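Local structure of GTP-sensing transcriptional pleiotropic repressor CodY (Clostridioides difficile, 5N0L) at residues L56-N59 with D63-V66; I67-E70 with K75-S78; Q83-I88 with L127-L132. The protein binds isoleucine in its GAF domain and, as a GTP-sensing pleiotropic repressor, probably couples nutrient supply to gene transcription. All coordinates share one frame; numbering follows the deposited sequence.

Contact 1 (L56-N59 with D63-V66). With ILE (isoleucine), chain G.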
loop_
_atom_site.group_PDB
_atom_site.type_symbol
_atom_site.label_atom_id
_atom_site.label_comp_id
_atom_site.label_asym_id
_atom_site.label_seq_id
_atom_site.Cartn_x
_atom_site.Cartn_y
_atom_site.Cartn_z
ATOM N N LEU A 56 13.019 9.996 -18.467
ATOM C CA LEU A 56 13.737 10.683 -19.525
ATOM C C LEU A 56 14.682 9.778 -20.194
ATOM O O LEU A 56 15.377 9.066 -19.541
ATOM C CB LEU A 56 14.535 11.838 -18.921
ATOM C CG LEU A 56 15.346 12.691 -19.879
ATOM C CD1 LEU A 56 14.515 13.483 -20.871
ATOM C CD2 LEU A 56 16.227 13.703 -19.073
ATOM N N HIS A 57 14.694 9.813 -21.559
ATOM C CA HIS A 57 15.750 9.237 -22.342
ATOM C C HIS A 57 16.080 10.158 -23.487
ATOM O O HIS A 57 15.166 10.676 -24.202
ATOM C CB HIS A 57 15.319 7.947 -23.046
ATOM C CG HIS A 57 16.414 7.375 -23.900
ATOM N ND1 HIS A 57 17.566 6.757 -23.428
ATOM C CD2 HIS A 57 16.565 7.500 -25.248
ATOM C CE1 HIS A 57 18.306 6.428 -24.496
ATOM N NE2 HIS A 57 17.735 6.916 -25.588
ATOM N N LEU A 58 17.355 10.379 -23.724
ATOM C CA LEU A 58 17.794 11.333 -24.810
ATOM C C LEU A 58 18.639 10.641 -25.862
ATOM O O LEU A 58 19.789 10.326 -25.640
ATOM C CB LEU A 58 18.586 12.563 -24.219
ATOM C CG LEU A 58 17.744 13.465 -23.308
ATOM C CD1 LEU A 58 18.737 14.479 -22.637
ATOM C CD2 LEU A 58 16.564 14.169 -24.034
ATOM N N ASN A 59 18.022 10.368 -27.012
ATOM C CA ASN A 59 18.757 9.935 -28.186
ATOM C C ASN A 59 19.579 11.080 -28.799
ATOM O O ASN A 59 20.633 10.840 -29.347
ATOM C CB ASN A 59 17.677 9.411 -29.194
ATOM C CG ASN A 59 18.333 8.755 -30.419
ATOM O OD1 ASN A 59 18.749 7.615 -30.313
ATOM N ND2 ASN A 59 18.474 9.479 -31.563
ATOM N N ASP A 63 18.905 18.424 -28.010
ATOM C CA ASP A 63 17.550 18.858 -28.151
ATOM C C ASP A 63 16.659 18.744 -26.935
ATOM O O ASP A 63 15.462 18.996 -27.025
ATOM C CB ASP A 63 16.883 17.893 -29.319
ATOM C CG ASP A 63 17.581 18.026 -30.639
ATOM O OD1 ASP A 63 18.444 18.905 -30.814
ATOM O OD2 ASP A 63 17.146 17.237 -31.572
ATOM N N SER A 64 17.252 18.483 -25.729
ATOM C CA SER A 64 16.431 18.314 -24.524
ATOM C C SER A 64 15.685 19.575 -24.201
ATOM O O SER A 64 16.270 20.650 -24.280
ATOM C CB SER A 64 17.283 17.941 -23.356
ATOM O OG SER A 64 16.407 17.834 -22.268
ATOM N N SER A 65 14.427 19.455 -23.874
ATOM C CA SER A 65 13.627 20.606 -23.389
ATOM C C SER A 65 13.521 20.626 -21.841
ATOM O O SER A 65 12.687 21.322 -21.319
ATOM C CB SER A 65 12.216 20.616 -23.986
ATOM O OG SER A 65 12.310 20.990 -25.339
ATOM N N VAL A 66 14.241 19.738 -21.196
ATOM C CA VAL A 66 14.217 19.629 -19.722
ATOM C C VAL A 66 14.921 20.853 -19.188
ATOM O O VAL A 66 15.923 21.334 -19.701
ATOM C CB VAL A 66 14.917 18.388 -19.188
ATOM C CG1 VAL A 66 14.828 18.335 -17.693
ATOM C CG2 VAL A 66 14.248 17.053 -19.616
HETATM N N ILE G . 12.888 19.668 -27.626
HETATM C CA ILE G . 12.207 18.339 -27.605
HETATM C C ILE G . 13.055 17.323 -28.326
HETATM O O ILE G . 13.462 17.590 -29.455
HETATM C CB ILE G . 10.825 18.450 -28.211
HETATM C CG1 ILE G . 9.958 19.347 -27.315
HETATM C CG2 ILE G . 10.152 17.119 -28.233
HETATM C CD1 ILE G . 9.440 18.692 -26.047
HETATM O OXT ILE G . 13.375 16.326 -27.716
#
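With chi1 at -179°, CG of L56 lies opposite its backbone N, and the leucine tip is carried out to V66. In L58 the first torsion is different, -65°, with CG opposite the carbonyl carbon, which sets the fork of methyls over S64. The two side chains point to the same side of the chain, with H57 between them, and each finds a partner in the returning segment 63-66. L56 and V66 meet tip to tip: both methyls of the leucine converge on one valine methyl, CG2, and L56 CD1 comes within 3.8 Å of V66 CG2. L58 straddles the CB of S64, with CD1 at 3.8 Å and CD2 at 3.9 Å from that atom. S64 turns its hydroxyl back on its own chain, where OG accepts the V66 backbone N-H at 3.1 Å and 162° in an ST turn. D63 and S65, flanking S64 in the chain, both reach the bound isoleucine. The amino N of the ligand donates to D63 O at 2.7 Å and to S65 OG at the same length, 2.7 Å. E107 OE1 also bonds the ligand, and the D63 carboxylate faces K113 and Y135 through OD2. No hydrogen bond joins 56-59 to 63-66; strand 53-57 and the loop after it meet through van der Waals contact, mostly of hydrocarbon. The polar chemistry is therefore concentrated at the ligand: a backbone carbonyl and a serine hydroxyl grip the amino group, an arrangement suited to recognising a free amino acid and probably favouring its charged, ammonium form.

Contact 2 (I67-E70 with K75-S78)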
loop_
_atom_site.group_PDB
_atom_site.type_symbol
_atom_site.label_atom_id
_atom_site.label_comp_id
_atom_site.label_asym_id
_atom_site.label_seq_id
_atom_site.Cartn_x
_atom_site.Cartn_y
_atom_site.Cartn_z
ATOM N N ILE A 67 14.286 21.403 -18.170
ATOM C CA ILE A 67 14.942 22.517 -17.421
ATOM C C ILE A 67 14.987 22.132 -16.010
ATOM O O ILE A 67 14.165 21.396 -15.548
ATOM C CB ILE A 67 14.284 23.847 -17.696
ATOM C CG1 ILE A 67 12.836 23.828 -17.373
ATOM C CG2 ILE A 67 14.498 24.342 -19.126
ATOM C CD1 ILE A 67 12.226 25.210 -17.439
ATOM N N GLU A 68 15.952 22.735 -15.282
ATOM C CA GLU A 68 16.164 22.433 -13.880
ATOM C C GLU A 68 15.513 23.567 -13.161
ATOM O O GLU A 68 15.716 24.716 -13.533
ATOM C CB GLU A 68 17.653 22.529 -13.534
ATOM C CG GLU A 68 18.591 21.759 -14.430
ATOM C CD GLU A 68 19.043 20.489 -13.771
ATOM O OE1 GLU A 68 18.178 19.610 -13.599
ATOM O OE2 GLU A 68 20.243 20.377 -13.430
ATOM N N ASP A 69 14.715 23.258 -12.178
ATOM C CA ASP A 69 14.078 24.344 -11.408
ATOM C C ASP A 69 15.223 25.201 -10.715
ATOM O O ASP A 69 16.162 24.658 -10.106
ATOM C CB ASP A 69 13.078 23.733 -10.448
ATOM C CG ASP A 69 12.351 24.786 -9.634
ATOM O OD1 ASP A 69 11.422 25.378 -10.206
ATOM O OD2 ASP A 69 12.720 25.049 -8.455
ATOM N N GLU A 70 15.127 26.523 -10.910
ATOM C CA GLU A 70 16.059 27.558 -10.411
ATOM C C GLU A 70 16.399 27.308 -8.952
ATOM O O GLU A 70 17.563 27.430 -8.575
ATOM C CB GLU A 70 15.481 28.995 -10.544
ATOM C CG GLU A 70 14.615 29.305 -11.783
ATOM C CD GLU A 70 13.135 28.841 -11.693
ATOM O OE1 GLU A 70 12.776 27.782 -12.349
ATOM O OE2 GLU A 70 12.339 29.559 -10.982
ATOM N N LYS A 75 13.771 18.434 -12.311
ATOM C CA LYS A 75 13.611 18.415 -13.747
ATOM C C LYS A 75 12.138 18.583 -14.147
ATOM O O LYS A 75 11.235 17.926 -13.632
ATOM C CB LYS A 75 14.163 17.141 -14.282
ATOM C CG LYS A 75 15.648 16.954 -14.085
ATOM C CD LYS A 75 16.084 15.621 -14.748
ATOM C CE LYS A 75 17.381 15.061 -14.207
ATOM N NZ LYS A 75 18.346 16.127 -13.878
ATOM N N LYS A 76 11.904 19.512 -15.044
ATOM C CA LYS A 76 10.540 19.859 -15.461
ATOM C C LYS A 76 10.529 20.377 -16.896
ATOM O O LYS A 76 11.555 20.679 -17.502
ATOM C CB LYS A 76 9.883 20.932 -14.579
ATOM C CG LYS A 76 10.703 22.204 -14.514
ATOM C CD LYS A 76 10.189 23.120 -13.403
ATOM C CE LYS A 76 10.720 24.489 -13.736
ATOM N NZ LYS A 76 10.464 25.581 -12.708
ATOM N N PHE A 77 9.312 20.457 -17.431
ATOM C CA PHE A 77 9.041 21.325 -18.603
ATOM C C PHE A 77 8.720 22.753 -18.135
ATOM O O PHE A 77 8.211 22.980 -17.004
ATOM C CB PHE A 77 7.881 20.830 -19.496
ATOM C CG PHE A 77 8.278 19.752 -20.509
ATOM C CD1 PHE A 77 9.529 19.201 -20.635
ATOM C CD2 PHE A 77 7.225 19.271 -21.260
ATOM C CE1 PHE A 77 9.819 18.182 -21.622
ATOM C CE2 PHE A 77 7.523 18.283 -22.230
ATOM C CZ PHE A 77 8.757 17.747 -22.365
ATOM N N SER A 78 8.941 23.671 -19.015
ATOM C CA SER A 78 8.607 25.101 -18.794
ATOM C C SER A 78 7.106 25.161 -18.584
ATOM O O SER A 78 6.382 24.225 -18.895
ATOM C CB SER A 78 8.960 25.970 -19.970
ATOM O OG SER A 78 8.080 25.650 -21.130
HETATM O O HOH W 1 18.560 18.260 -11.476
#
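A two-stranded antiparallel hairpin, 67-68 against 75-76, holds this contact at the protein surface. I67 and K76 form its hydrogen-bonded pair: I67 N donates to K76 O at 2.9 Å and K76 N to I67 O at 3.0 Å. E68 and K75 are the neighbouring non-hydrogen-bonded pair, where K75 CA also sends a CA-H...O contact to I67 O. On the I67/K76 face, I67 CG1 lies 3.9 Å from K76 CG, while I67 CD1 reaches on to S78 CA. In this GAF-like domain the hairpin leads directly into the isoleucine site: next along the chain, F77 turns its side chain away from 67-70, touches the ligand and packs edge-to-face with Y45. S78 then N-caps helix 79-85, its OG bonded to Y81 N. Beyond CG the K76 chain is extended, bringing NZ to two acids. It meets the anti lone pair of D69 OD1 at 2.7 Å and E70 OE1 at 3.2 Å, although E70 is poorly ordered. On the other face E68 and K75 run side by side; a weak salt bridge of 3.5 Å links E68 OE1 to K75 NZ, and a water unusually close to E68 OE1 also bonds K75 NZ weakly.

Contact 3 (Q83-I88 with L127-L132)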
loop_
_atom_site.group_PDB
_atom_site.type_symbol
_atom_site.label_atom_id
_atom_site.label_comp_id
_atom_site.label_asym_id
_atom_site.label_seq_id
_atom_site.Cartn_x
_atom_site.Cartn_y
_atom_site.Cartn_z
ATOM N N GLN A 83 1.547 23.602 -19.923
ATOM C CA GLN A 83 0.179 24.063 -20.273
ATOM C C GLN A 83 -0.242 23.530 -21.654
ATOM O O GLN A 83 -1.479 23.043 -21.782
ATOM C CB GLN A 83 -0.188 25.446 -19.971
ATOM C CG GLN A 83 0.117 25.730 -18.456
ATOM C CD GLN A 83 -0.476 24.822 -17.401
ATOM O OE1 GLN A 83 -1.702 24.459 -17.413
ATOM N NE2 GLN A 83 0.343 24.529 -16.352
ATOM N N ASN A 84 0.695 23.623 -22.543
ATOM C CA ASN A 84 0.347 23.297 -23.933
ATOM C C ASN A 84 0.116 21.822 -24.136
ATOM O O ASN A 84 -0.828 21.497 -24.888
ATOM C CB ASN A 84 1.353 23.832 -24.894
ATOM C CG ASN A 84 1.317 25.359 -25.034
ATOM O OD1 ASN A 84 2.254 25.928 -25.667
ATOM N ND2 ASN A 84 0.275 26.030 -24.501
ATOM N N VAL A 85 0.867 20.933 -23.497
ATOM C CA VAL A 85 0.592 19.490 -23.696
ATOM C C VAL A 85 -0.786 19.055 -23.178
ATOM O O VAL A 85 -1.379 18.047 -23.640
ATOM C CB VAL A 85 1.739 18.568 -23.280
ATOM C CG1 VAL A 85 3.010 18.842 -24.075
ATOM C CG2 VAL A 85 1.976 18.604 -21.739
ATOM N N LEU A 86 -1.352 19.778 -22.165
ATOM C CA LEU A 86 -2.586 19.418 -21.617
ATOM C C LEU A 86 -3.780 19.851 -22.522
ATOM O O LEU A 86 -4.919 19.460 -22.278
ATOM C CB LEU A 86 -2.731 20.029 -20.217
ATOM C CG LEU A 86 -1.673 19.501 -19.240
ATOM C CD1 LEU A 86 -1.778 20.355 -17.927
ATOM C CD2 LEU A 86 -1.875 18.047 -18.862
ATOM N N LYS A 87 -3.490 20.644 -23.553
ATOM C CA LYS A 87 -4.500 21.068 -24.561
ATOM C C LYS A 87 -4.740 19.931 -25.560
ATOM O O LYS A 87 -5.744 20.006 -26.269
ATOM C CB LYS A 87 -4.010 22.264 -25.389
ATOM C CG LYS A 87 -3.787 23.532 -24.596
ATOM C CD LYS A 87 -3.094 24.598 -25.352
ATOM C CE LYS A 87 -2.901 25.823 -24.477
ATOM N NZ LYS A 87 -2.528 27.014 -25.228
ATOM N N ILE A 88 -3.896 18.921 -25.549
ATOM C CA ILE A 88 -3.994 17.715 -26.441
ATOM C C ILE A 88 -4.765 16.634 -25.672
ATOM O O ILE A 88 -4.293 16.140 -24.671
ATOM C CB ILE A 88 -2.563 17.237 -26.830
ATOM C CG1 ILE A 88 -1.770 18.316 -27.674
ATOM C CG2 ILE A 88 -2.545 15.877 -27.578
ATOM C CD1 ILE A 88 -0.280 18.193 -27.787
ATOM N N LEU A 127 -3.186 12.332 -15.977
ATOM C CA LEU A 127 -2.075 12.255 -15.037
ATOM C C LEU A 127 -0.773 12.769 -15.532
ATOM O O LEU A 127 0.134 13.043 -14.752
ATOM C CB LEU A 127 -1.932 10.839 -14.521
ATOM C CG LEU A 127 -3.121 10.260 -13.777
ATOM C CD1 LEU A 127 -2.889 8.796 -13.392
ATOM C CD2 LEU A 127 -3.488 11.087 -12.582
ATOM N N GLY A 128 -0.614 12.849 -16.856
ATOM C CA GLY A 128 0.621 13.281 -17.414
ATOM C C GLY A 128 0.614 13.087 -18.965
ATOM O O GLY A 128 -0.500 12.944 -19.547
ATOM N N THR A 129 1.794 13.142 -19.525
ATOM C CA THR A 129 2.007 13.106 -20.995
ATOM C C THR A 129 3.266 12.404 -21.322
ATOM O O THR A 129 4.270 12.500 -20.673
ATOM C CB THR A 129 2.017 14.568 -21.558
ATOM O OG1 THR A 129 0.874 15.308 -21.109
ATOM C CG2 THR A 129 1.964 14.634 -23.079
ATOM N N LEU A 130 3.208 11.565 -22.391
ATOM C CA LEU A 130 4.357 10.911 -22.913
ATOM C C LEU A 130 4.660 11.660 -24.226
ATOM O O LEU A 130 3.775 11.822 -25.087
ATOM C CB LEU A 130 4.064 9.414 -23.150
ATOM C CG LEU A 130 5.160 8.654 -23.798
ATOM C CD1 LEU A 130 6.394 8.340 -22.996
ATOM C CD2 LEU A 130 4.599 7.248 -24.258
ATOM N N VAL A 131 5.878 12.121 -24.378
ATOM C CA VAL A 131 6.378 12.875 -25.530
ATOM C C VAL A 131 7.553 12.143 -26.142
ATOM O O VAL A 131 8.503 11.670 -25.484
ATOM C CB VAL A 131 6.799 14.321 -25.157
ATOM C CG1 VAL A 131 7.262 15.043 -26.394
ATOM C CG2 VAL A 131 5.659 15.069 -24.537
ATOM N N LEU A 132 7.435 11.853 -27.476
ATOM C CA LEU A 132 8.407 11.078 -28.163
ATOM C C LEU A 132 8.803 11.858 -29.387
ATOM O O LEU A 132 7.945 12.467 -30.020
ATOM C CB LEU A 132 7.850 9.719 -28.631
ATOM C CG LEU A 132 7.311 8.889 -27.479
ATOM C CD1 LEU A 132 5.901 8.543 -27.784
ATOM C CD2 LEU A 132 8.074 7.642 -27.191
#
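V85, in the last part of helix 79-85, and T129, on strand 125-134, make the close part of this contact, their side chains slanting across each other. V85 CG2 presses on T129 OG1 at 3.5 Å, and V85 CB lies 3.9 Å from T129 CG2, with both branches of the threonine turned to the valine. The valine rotamer explains the approach: CG2 is wedged between its own backbone N and carbonyl carbon, on the side that faces the strand. L86 forms the looser flank. Partly exposed, it sends only the end of its side chain over, and L86 CD2 stays 4.5 Å from T129 OG1. V131, two residues on from T129, also directs its CB to segment 83-88 and touches the bound isoleucine, while V85 packs on F104 of the same pocket. V85 to I88 form a type I turn closed by I88 N to V85 O at 3.3 Å. Just before T129 in the strand, L127 and G128 form a classic beta bulge. No direct hydrogen bond joins 83-88 to 127-132; R126 supplies the polar link instead. Its NH2 bonds V85 O and T129 OG1, NH1 bonds I88 O, and NE bonds G128 O. The buried threonine hydroxyl is thus satisfied although its nearest neighbour in 83-88 is a methyl. A guanidinium shared by carbonyls of the turn and oxygens of the strand is consistent with the turn being held on the sheet both by apolar contact and by hydrogen bonds from one arginine.

How the contacts relate
All three contacts lie in the GAF-like domain and follow one another along the chain. Contact 1 runs from strand 53-57, an outermost strand of the sheet within this chain, into the loop ending at V66; contact 2 begins at the next residue. Their centres are 12 Å apart, and they touch where V66 CG1 packs 3.7 Å from K75 CB. The hairpin of contact 2 leads into helix 79-85, whose last part enters contact 3, with centres 16 Å apart. Contacts 1 and 3 lie 15 Å apart between centres yet reach the same five-stranded antiparallel sheet through strands 53-57 and 125-134. Each contact includes a residue that touches the bound isoleucine, so all three border its pocket.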